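Local coordinates for ABC transporter substrate-binding protein (Vibrio cholerae, PDB 3LKV) that probably serves as the periplasmic substrate-binding component of an ABC transporter, and holds a phenylalanine ligand and zinc ions in the crystal, at residues Ala235-Gly240 and Leu276-Thr281; Lys141-Val146 and His168-Val173. One frame throughout, in Å; residues are numbered along the deposited sequence.

Interaction 1 of 2, residues Ala235-Gly240 and Leu276-Thr281; sequences AIASLG and LVINKT
Ser238 and Val277 form the antiparallel hydrogen-bonded pair at the middle of this contact. Strands 237-240 and 276-278 run at 160° to each other, with axes 4.7 Å apart. Ser238 N donates to Val277 O over 2.9 Å, and Val277 N returns a bond to Ser238 O. Ala237 with Ile278 and Leu239 with Leu276 are the flanking non-hydrogen-bonded pairs. Past the strand end, Asn279 N reaches Ile236 O at 2.6 Å. This donor lies well above the carbonyl plane, so the last link departs from the pattern of the other two.

Ala237, Leu239, Leu276 and Ile278 share one face. Ile278 CD1 touches the methyl of Ala237, with CB and CD1 3.6 Å apart. With CG anti to the backbone N (chi1 -175°), Leu239 turns CD1 over the backbone of Leu276, 3.6 Å from Leu276 N. Leu276 CB is next, at 3.9 Å from Leu239 CD1. On the other face, Ser238 OG rests against Val277 CB at 3.7 Å. Asn279 CB packs 3.1 Å from Ala235 O. Asn279 is the N-cap of helix 280-285: its side-chain OD1 accepts from Ala282 N, and ND2 donates to Val231 O.

Edge strand 275-278 is an antiparallel addition to an otherwise parallel sheet, consistent with one lobe of a periplasmic-binding-protein fold. Strand 223-225 borders 237-240 across from it. Helix 126-136 packs on the face of Ala237, Leu239 and Leu276, and helix 228-232 lies against Ser238 and Val277.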
ATOM      1  N   ALA A 235     -21.011  -6.120 -19.245  1.00 27.08           N
ATOM      2  CA  ALA A 235     -22.141  -5.275 -19.601  1.00 26.59           C
ATOM      3  C   ALA A 235     -21.882  -4.735 -21.018  1.00 26.40           C
ATOM      4  O   ALA A 235     -20.753  -4.460 -21.382  1.00 26.89           O
ATOM      5  CB  ALA A 235     -22.291  -4.112 -18.607  1.00 25.27           C
ATOM      6  N   ILE A 236     -22.913  -4.561 -21.814  1.00 26.60           N
ATOM      7  CA  ILE A 236     -22.703  -3.993 -23.157  1.00 26.87           C
ATOM      8  C   ILE A 236     -22.352  -2.498 -23.202  1.00 26.43           C
ATOM      9  O   ILE A 236     -21.658  -2.037 -24.105  1.00 26.12           O
ATOM     10  CB  ILE A 236     -23.886  -4.281 -24.070  1.00 26.88           C
ATOM     11  CG1 ILE A 236     -25.159  -3.597 -23.600  1.00 26.83           C
ATOM     12  CG2 ILE A 236     -24.072  -5.778 -24.160  1.00 28.39           C
ATOM     13  CD1 ILE A 236     -26.315  -3.791 -24.589  1.00 28.09           C
ATOM     14  N   ALA A 237     -22.797  -1.754 -22.204  1.00 25.48           N
ATOM     15  CA  ALA A 237     -22.600  -0.342 -22.186  1.00 24.83           C
ATOM     16  C   ALA A 237     -22.698   0.099 -20.748  1.00 24.83           C
ATOM     17  O   ALA A 237     -23.317  -0.596 -19.922  1.00 25.17           O
ATOM     18  CB  ALA A 237     -23.654   0.333 -23.003  1.00 23.34           C
ATOM     19  N   SER A 238     -22.143   1.263 -20.443  1.00 24.76           N
ATOM     20  CA  SER A 238     -22.333   1.858 -19.123  1.00 25.34           C
ATOM     21  C   SER A 238     -22.230   3.347 -19.175  1.00 25.55           C
ATOM     22  O   SER A 238     -21.591   3.902 -20.083  1.00 26.79           O
ATOM     23  CB  SER A 238     -21.294   1.311 -18.152  1.00 25.67           C
ATOM     24  OG  SER A 238     -19.991   1.674 -18.580  1.00 27.88           O
ATOM     25  N   LEU A 239     -22.816   4.018 -18.191  1.00 25.69           N
ATOM     26  CA  LEU A 239     -22.662   5.468 -18.095  1.00 26.19           C
ATOM     27  C   LEU A 239     -22.363   5.862 -16.649  1.00 26.93           C
ATOM     28  O   LEU A 239     -23.226   6.364 -15.927  1.00 27.64           O
ATOM     29  CB  LEU A 239     -23.906   6.182 -18.644  1.00 25.65           C
ATOM     30  CG  LEU A 239     -23.844   7.698 -18.728  1.00 28.04           C
ATOM     31  CD1 LEU A 239     -22.791   8.089 -19.770  1.00 26.07           C
ATOM     32  CD2 LEU A 239     -25.220   8.301 -19.058  1.00 30.13           C
ATOM     33  N   GLY A 240     -21.137   5.619 -16.228  1.00 27.14           N
ATOM     34  CA  GLY A 240     -20.790   5.758 -14.814  1.00 27.28           C
ATOM     35  C   GLY A 240     -19.858   6.915 -14.528  1.00 26.97           C
ATOM     36  O   GLY A 240     -19.279   7.513 -15.439  1.00 27.12           O
ATOM     37  N   LEU A 276     -19.533   7.584 -21.116  1.00 30.88           N
ATOM     38  CA  LEU A 276     -20.191   6.575 -21.915  1.00 29.15           C
ATOM     39  C   LEU A 276     -19.171   5.591 -22.423  1.00 28.22           C
ATOM     40  O   LEU A 276     -18.290   5.956 -23.180  1.00 28.34           O
ATOM     41  CB  LEU A 276     -20.911   7.249 -23.085  1.00 28.64           C
ATOM     42  CG  LEU A 276     -21.667   6.360 -24.075  1.00 28.26           C
ATOM     43  CD1 LEU A 276     -22.461   5.288 -23.355  1.00 22.75           C
ATOM     44  CD2 LEU A 276     -22.581   7.245 -25.068  1.00 26.78           C
ATOM     45  N   VAL A 277     -19.278   4.341 -21.996  1.00 27.72           N
ATOM     46  CA  VAL A 277     -18.365   3.287 -22.413  1.00 27.77           C
ATOM     47  C   VAL A 277     -19.196   2.147 -23.023  1.00 29.11           C
ATOM     48  O   VAL A 277     -20.288   1.878 -22.537  1.00 29.30           O
ATOM     49  CB  VAL A 277     -17.573   2.791 -21.212  1.00 27.42           C
ATOM     50  CG1 VAL A 277     -16.659   1.632 -21.600  1.00 26.18           C
ATOM     51  CG2 VAL A 277     -16.805   3.996 -20.524  1.00 26.29           C
ATOM     52  N   ILE A 278     -18.702   1.526 -24.104  1.00 30.69           N
ATOM     53  CA  ILE A 278     -19.408   0.449 -24.842  1.00 31.96           C
ATOM     54  C   ILE A 278     -18.535  -0.793 -24.893  1.00 33.70           C
ATOM     55  O   ILE A 278     -17.345  -0.693 -25.181  1.00 34.38           O
ATOM     56  CB  ILE A 278     -19.713   0.819 -26.322  1.00 31.94           C
ATOM     57  CG1 ILE A 278     -20.537   2.093 -26.434  1.00 31.69           C
ATOM     58  CG2 ILE A 278     -20.434  -0.330 -27.035  1.00 31.72           C
ATOM     59  CD1 ILE A 278     -21.699   2.177 -25.462  1.00 33.84           C
ATOM     60  N   ASN A 279     -19.112  -1.958 -24.613  1.00 35.96           N
ATOM     61  CA  ASN A 279     -18.402  -3.207 -24.780  1.00 38.55           C
ATOM     62  C   ASN A 279     -18.845  -3.905 -26.075  1.00 41.90           C
ATOM     63  O   ASN A 279     -19.807  -4.685 -26.095  1.00 40.47           O
ATOM     64  CB  ASN A 279     -18.572  -4.108 -23.575  1.00 37.39           C
ATOM     65  CG  ASN A 279     -17.600  -5.254 -23.591  1.00 37.15           C
ATOM     66  OD1 ASN A 279     -17.110  -5.661 -24.657  1.00 36.09           O
ATOM     67  ND2 ASN A 279     -17.289  -5.780 -22.418  1.00 34.66           N
ATOM     68  N   LYS A 280     -18.095  -3.635 -27.152  1.00 47.60           N
ATOM     69  CA  LYS A 280     -18.440  -4.112 -28.537  1.00 50.79           C
ATOM     70  C   LYS A 280     -18.391  -5.611 -28.585  1.00 51.56           C
ATOM     71  O   LYS A 280     -19.298  -6.246 -29.106  1.00 53.02           O
ATOM     72  CB  LYS A 280     -17.455  -3.574 -29.582  1.00 52.78           C
ATOM     73  CG  LYS A 280     -17.768  -2.213 -30.242  1.00 57.73           C
ATOM     74  CD  LYS A 280     -16.418  -1.572 -30.795  1.00 63.19           C
ATOM     75  CE  LYS A 280     -16.476  -1.091 -32.279  1.00 65.83           C
ATOM     76  NZ  LYS A 280     -15.189  -0.390 -32.681  1.00 66.94           N
ATOM     77  N   THR A 281     -17.334  -6.180 -28.032  1.00 52.82           N
ATOM     78  CA  THR A 281     -17.219  -7.621 -27.976  1.00 54.42           C
ATOM     79  C   THR A 281     -18.454  -8.220 -27.333  1.00 55.22           C
ATOM     80  O   THR A 281     -19.200  -8.936 -27.992  1.00 56.59           O
ATOM     81  CB  THR A 281     -15.990  -8.030 -27.184  1.00 54.96           C
ATOM     82  OG1 THR A 281     -14.949  -7.108 -27.497  1.00 56.95           O
ATOM     83  CG2 THR A 281     -15.574  -9.445 -27.502  1.00 55.14           C
TER

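Interaction 2 of 2, residues Lys141-Val146 and His168-Val173; sequences KSIGVV and HGIKLV
Ile143 meets two side chains of 168-173, Ile170 just before the strand and Leu172 within it, and crosses each at a slant. Its CG1 lies against Ile170 CG2 at 3.5 Å, which is tight for two carbons. The chi1 of -66° places Ile143 CG1 opposite the carbonyl carbon, and with chi2 extended, CG1 and CD1 both lie along the Ile170 CG2 methyl. Leu172 approaches with one branch: CD2 is 3.9 Å from Ile143 CB and also packs on Ile143 O. Farther along, Val145 CG1 makes a looser contact with the same Leu172 methyl.

The other face carries Ser142, Lys171 and Val173. Val173 CG2 sits 3.5 Å from Ser142 OG, whose hydroxyl is hydrogen-bonded to Lys193 O. Lys171 lays its CB near Lys141 O, and the rest of its chain leads away. Gly144 is the bridge partner of Val173, and its CA points a C-H at Val173 O, 3.2 Å from Gly144 CA.

The strands that carry them run parallel, at 29° to each other. Four bonds alternate across them. Lys171 N donates to Lys141 O, and Ile143 N to Lys171 O at 2.8 Å. Val173 N then binds Ile143 O at 2.7 Å, and Val145 N binds Val173 O.

The contact closes a beta-alpha-beta unit in which helix 152-167 links the two strands. A Schellman motif ends that helix, with Gly169 at positive phi. The helix packs on Val145 and Leu172, while helix 126-136 meets Ile143 and Ile170. Helix 183-191 touches Val173 through Ile190. Strand 196-199 lies next to 142-147 in the sheet.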
ATOM      1  N   LYS A 141     -39.107  -3.298 -24.004  1.00 31.56           N
ATOM      2  CA  LYS A 141     -40.388  -3.183 -23.313  1.00 32.29           C
ATOM      3  C   LYS A 141     -40.230  -3.410 -21.815  1.00 30.53           C
ATOM      4  O   LYS A 141     -41.070  -3.014 -21.035  1.00 30.04           O
ATOM      5  CB  LYS A 141     -41.408  -4.191 -23.869  1.00 33.41           C
ATOM      6  CG  LYS A 141     -41.611  -4.086 -25.393  1.00 39.24           C
ATOM      7  CD  LYS A 141     -42.064  -2.640 -25.826  1.00 45.38           C
ATOM      8  CE  LYS A 141     -43.059  -2.619 -27.058  1.00 47.17           C
ATOM      9  NZ  LYS A 141     -42.454  -3.228 -28.285  1.00 48.77           N
ATOM     10  N   SER A 142     -39.106  -3.997 -21.431  1.00 29.15           N
ATOM     11  CA  SER A 142     -38.926  -4.576 -20.145  1.00 28.04           C
ATOM     12  C   SER A 142     -37.503  -4.350 -19.603  1.00 26.29           C
ATOM     13  O   SER A 142     -36.513  -4.664 -20.293  1.00 24.08           O
ATOM     14  CB  SER A 142     -39.115  -6.070 -20.356  1.00 28.32           C
ATOM     15  OG  SER A 142     -39.628  -6.576 -19.194  1.00 33.73           O
ATOM     16  N   ILE A 143     -37.388  -3.849 -18.378  1.00 25.24           N
ATOM     17  CA  ILE A 143     -36.073  -3.703 -17.731  1.00 24.14           C
ATOM     18  C   ILE A 143     -36.067  -4.527 -16.479  1.00 23.68           C
ATOM     19  O   ILE A 143     -36.944  -4.375 -15.608  1.00 22.79           O
ATOM     20  CB  ILE A 143     -35.743  -2.243 -17.430  1.00 24.86           C
ATOM     21  CG1 ILE A 143     -35.579  -1.461 -18.724  1.00 25.54           C
ATOM     22  CG2 ILE A 143     -34.439  -2.111 -16.599  1.00 23.82           C
ATOM     23  CD1 ILE A 143     -35.330   0.066 -18.500  1.00 25.28           C
ATOM     24  N   GLY A 144     -35.086  -5.408 -16.397  1.00 23.70           N
ATOM     25  CA  GLY A 144     -34.887  -6.258 -15.228  1.00 23.76           C
ATOM     26  C   GLY A 144     -33.925  -5.576 -14.278  1.00 24.25           C
ATOM     27  O   GLY A 144     -33.006  -4.854 -14.721  1.00 23.37           O
ATOM     28  N   VAL A 145     -34.132  -5.768 -12.978  1.00 23.86           N
ATOM     29  CA  VAL A 145     -33.218  -5.173 -12.016  1.00 24.32           C
ATOM     30  C   VAL A 145     -33.169  -6.011 -10.787  1.00 24.10           C
ATOM     31  O   VAL A 145     -34.185  -6.533 -10.349  1.00 24.82           O
ATOM     32  CB  VAL A 145     -33.572  -3.676 -11.705  1.00 25.22           C
ATOM     33  CG1 VAL A 145     -34.960  -3.529 -11.230  1.00 25.06           C
ATOM     34  CG2 VAL A 145     -32.584  -3.065 -10.666  1.00 24.75           C
ATOM     35  N   VAL A 146     -31.966  -6.217 -10.277  1.00 24.07           N
ATOM     36  CA  VAL A 146     -31.754  -6.940  -9.040  1.00 23.79           C
ATOM     37  C   VAL A 146     -31.181  -5.926  -8.047  1.00 24.80           C
ATOM     38  O   VAL A 146     -30.326  -5.151  -8.383  1.00 23.74           O
ATOM     39  CB  VAL A 146     -30.724  -8.064  -9.245  1.00 24.04           C
ATOM     40  CG1 VAL A 146     -30.411  -8.776  -7.896  1.00 21.31           C
ATOM     41  CG2 VAL A 146     -31.266  -9.089 -10.304  1.00 22.90           C
ATOM     42  N   HIS A 168     -41.516   6.355 -19.275  1.00 36.94           N
ATOM     43  CA  HIS A 168     -41.173   5.908 -20.622  1.00 36.26           C
ATOM     44  C   HIS A 168     -41.946   4.674 -21.106  1.00 34.59           C
ATOM     45  O   HIS A 168     -41.632   4.102 -22.150  1.00 33.99           O
ATOM     46  CB  HIS A 168     -39.643   5.722 -20.742  1.00 36.57           C
ATOM     47  CG  HIS A 168     -38.905   7.028 -20.854  1.00 39.07           C
ATOM     48  ND1 HIS A 168     -38.500   7.554 -22.063  1.00 42.94           N
ATOM     49  CD2 HIS A 168     -38.561   7.938 -19.912  1.00 41.31           C
ATOM     50  CE1 HIS A 168     -37.920   8.726 -21.856  1.00 44.78           C
ATOM     51  NE2 HIS A 168     -37.949   8.985 -20.560  1.00 43.83           N
ATOM     52  N   GLY A 169     -42.969   4.285 -20.367  1.00 33.10           N
ATOM     53  CA  GLY A 169     -43.772   3.121 -20.729  1.00 32.75           C
ATOM     54  C   GLY A 169     -43.065   1.770 -20.682  1.00 32.29           C
ATOM     55  O   GLY A 169     -43.435   0.861 -21.398  1.00 31.80           O
ATOM     56  N   ILE A 170     -42.067   1.630 -19.821  1.00 31.67           N
ATOM     57  CA  ILE A 170     -41.250   0.427 -19.727  1.00 31.01           C
ATOM     58  C   ILE A 170     -41.612  -0.304 -18.439  1.00 30.56           C
ATOM     59  O   ILE A 170     -41.651   0.285 -17.357  1.00 31.49           O
ATOM     60  CB  ILE A 170     -39.731   0.790 -19.744  1.00 31.38           C
ATOM     61  CG1 ILE A 170     -39.336   1.286 -21.140  1.00 32.12           C
ATOM     62  CG2 ILE A 170     -38.842  -0.378 -19.351  1.00 28.92           C
ATOM     63  CD1 ILE A 170     -38.008   2.010 -21.136  1.00 31.85           C
ATOM     64  N   LYS A 171     -41.870  -1.584 -18.576  1.00 28.95           N
ATOM     65  CA  LYS A 171     -42.171  -2.448 -17.474  1.00 29.41           C
ATOM     66  C   LYS A 171     -40.859  -2.787 -16.733  1.00 28.88           C
ATOM     67  O   LYS A 171     -39.828  -2.989 -17.366  1.00 27.72           O
ATOM     68  CB  LYS A 171     -42.820  -3.708 -18.068  1.00 30.58           C
ATOM     69  CG  LYS A 171     -43.152  -4.822 -17.081  1.00 33.20           C
ATOM     70  CD  LYS A 171     -43.769  -6.069 -17.809  0.40 31.37           C
ATOM     71  CE  LYS A 171     -44.472  -7.038 -16.826  0.40 31.18           C
ATOM     72  NZ  LYS A 171     -43.551  -7.932 -16.070  0.40 28.47           N
ATOM     73  N   LEU A 172     -40.897  -2.776 -15.400  1.00 28.02           N
ATOM     74  CA  LEU A 172     -39.775  -3.180 -14.540  1.00 28.63           C
ATOM     75  C   LEU A 172     -39.979  -4.573 -14.036  1.00 27.06           C
ATOM     76  O   LEU A 172     -40.984  -4.836 -13.510  1.00 26.28           O
ATOM     77  CB  LEU A 172     -39.674  -2.289 -13.288  1.00 28.50           C
ATOM     78  CG  LEU A 172     -38.898  -1.011 -13.449  1.00 33.16           C
ATOM     79  CD1 LEU A 172     -38.718  -0.331 -12.056  1.00 33.81           C
ATOM     80  CD2 LEU A 172     -37.547  -1.329 -14.109  1.00 33.31           C
ATOM     81  N   VAL A 173     -39.006  -5.440 -14.181  1.00 27.35           N
ATOM     82  CA  VAL A 173     -39.048  -6.748 -13.599  1.00 27.88           C
ATOM     83  C   VAL A 173     -38.001  -6.824 -12.501  1.00 27.83           C
ATOM     84  O   VAL A 173     -36.823  -6.704 -12.774  1.00 27.55           O
ATOM     85  CB  VAL A 173     -38.718  -7.801 -14.638  1.00 28.59           C
ATOM     86  CG1 VAL A 173     -38.804  -9.192 -14.000  1.00 28.94           C
ATOM     87  CG2 VAL A 173     -39.681  -7.689 -15.832  1.00 30.67           C
TER

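Overall arrangement
Interactions 1 and 2 belong to the same mixed sheet and stand at its opposite edges. Strand 171-176 is outermost at interaction 2, and strand 275-278 at interaction 1. Strands 196-199 and 223-225 lie between the two pairs. The contact centres are 19 Å apart and the nearest atoms about 11 Å. Helix 126-136 packs against both. Neither contact touches the bound phenylalanine: the side chains of Ser238 and Val145 lie about 11 and 12 Å from it. The zinc site of Ala191, Ser194 and Thr221 is nearer to interaction 2, where the Ser142 side chain is about 7 Å from a zinc ion; the Ile236 side chain is about 11 Å from one.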